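Local coordinates for type-iv like competence pilin ttha1218 (Thermus thermophilus, PDB 5G25), which probably serves as a type IV pilin-like component of the competence machinery for DNA uptake, here represented by its soluble part lacking the N-terminal segment, at residues A32-G36 with T46-I50. Numbering follows the deposited sequence.
Sequences ALCNG and TCTAI
With chi1 at 180° in Cys34 and -166° in Cys47, both sulfurs swing opposite their own backbone nitrogens and meet between the two chain segments. The resulting disulfide, SG of Cys34 to SG of Cys47, is 2.0 Å long, and its chi3 of -96° sets the two CB-SG bonds almost at right angles about the S-S bond. The sulfur of Cys34 also reaches along the strand to Ala49, whose CB lies 3.8 Å from that SG, while the amide N of Thr48 is 3.4 Å from the same sulfur. Strands 36-40 and 43-54 form a beta hairpin in the antiparallel sheet of the pilin's globular part, and Cys34 is where the chain leaves helix 30-33, so the covalent link fastens the helix exit to strand 43-54 just before strand 36-40 begins. Leu23 of helix 11-24 and Val73 of strand 70-77 pack against both cysteines, burying the bridge between helix and sheet. Two residues on, at the end of the hairpin away from its turn, Gly36 forms an antiparallel hydrogen-bonded pair with Cys47: Gly36 N donates to Cys47 O at 3.0 Å, and Cys47 N returns a bond to Gly36 O, also at 3.0 Å. Beside this pair, Thr46 lays its OG1 3.4 Å from Gly36 C, and its CA makes a CH...O contact with Gly36 O.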
loop_
_atom_site.group_PDB
_atom_site.type_symbol
_atom_site.label_atom_id
_atom_site.label_comp_id
_atom_site.label_asym_id
_atom_site.label_seq_id
_atom_site.Cartn_x
_atom_site.Cartn_y
_atom_site.Cartn_z
ATOM N N ALA A 32 3.174 8.965 3.975
ATOM C CA ALA A 32 3.935 9.021 5.232
ATOM C C ALA A 32 4.025 7.666 5.953
ATOM O O ALA A 32 5.078 7.300 6.458
ATOM C CB ALA A 32 3.300 10.025 6.171
ATOM N N LEU A 33 2.923 6.925 5.988
ATOM C CA LEU A 33 2.884 5.648 6.689
ATOM C C LEU A 33 3.534 4.487 5.929
ATOM O O LEU A 33 3.876 3.485 6.548
ATOM C CB LEU A 33 1.424 5.254 6.977
ATOM C CG LEU A 33 0.635 6.238 7.825
ATOM C CD1 LEU A 33 -0.864 5.905 7.724
ATOM C CD2 LEU A 33 1.141 6.162 9.259
ATOM N N CYS A 34 3.628 4.600 4.602
ATOM C CA CYS A 34 4.151 3.521 3.770
ATOM C C CYS A 34 5.297 4.136 2.992
ATOM O O CYS A 34 5.129 4.604 1.881
ATOM C CB CYS A 34 3.076 2.975 2.827
ATOM S SG CYS A 34 3.647 1.626 1.738
ATOM N N ASN A 35 6.461 4.163 3.618
ATOM C CA ASN A 35 7.569 5.005 3.154
ATOM C C ASN A 35 8.936 4.404 3.545
ATOM O O ASN A 35 9.763 5.057 4.208
ATOM C CB ASN A 35 7.415 6.405 3.768
ATOM C CG ASN A 35 8.367 7.420 3.165
ATOM O OD1 ASN A 35 8.688 7.345 1.997
ATOM N ND2 ASN A 35 8.803 8.373 3.960
ATOM N N GLY A 36 9.142 3.146 3.167
ATOM C CA GLY A 36 10.381 2.443 3.504
ATOM C C GLY A 36 10.292 1.450 4.655
ATOM O O GLY A 36 9.267 0.800 4.862
ATOM N N THR A 46 9.532 -3.869 4.547
ATOM C CA THR A 46 9.433 -2.604 3.873
ATOM C C THR A 46 8.036 -2.410 3.286
ATOM O O THR A 46 7.341 -3.383 2.933
ATOM C CB THR A 46 10.520 -2.506 2.757
ATOM O OG1 THR A 46 10.774 -1.134 2.435
ATOM C CG2 THR A 46 10.121 -3.199 1.542
ATOM N N CYS A 47 7.650 -1.145 3.174
ATOM C CA CYS A 47 6.402 -0.766 2.566
ATOM C C CYS A 47 6.710 0.224 1.478
ATOM O O CYS A 47 7.367 1.228 1.726
ATOM C CB CYS A 47 5.473 -0.098 3.579
ATOM S SG CYS A 47 3.743 0.031 2.995
ATOM N N THR A 48 6.200 -0.053 0.292
ATOM C CA THR A 48 6.300 0.846 -0.841
ATOM C C THR A 48 4.894 1.098 -1.412
ATOM O O THR A 48 4.131 0.153 -1.642
ATOM C CB THR A 48 7.126 0.206 -1.980
ATOM O OG1 THR A 48 8.377 -0.265 -1.491
ATOM C CG2 THR A 48 7.347 1.198 -3.088
ATOM N N ALA A 49 4.604 2.372 -1.667
ATOM C CA ALA A 49 3.360 2.836 -2.230
ATOM C C ALA A 49 3.608 3.557 -3.548
ATOM O O ALA A 49 4.197 4.622 -3.581
ATOM C CB ALA A 49 2.656 3.774 -1.255
ATOM N N ILE A 50 3.104 2.992 -4.633
ATOM C CA ILE A 50 3.244 3.581 -5.957
ATOM C C ILE A 50 1.963 4.331 -6.328
ATOM O O ILE A 50 0.901 3.730 -6.424
ATOM C CB ILE A 50 3.508 2.468 -6.991
ATOM C CG1 ILE A 50 4.824 1.745 -6.676
ATOM C CG2 ILE A 50 3.510 3.006 -8.416
ATOM C CD1 ILE A 50 4.648 0.447 -5.915
#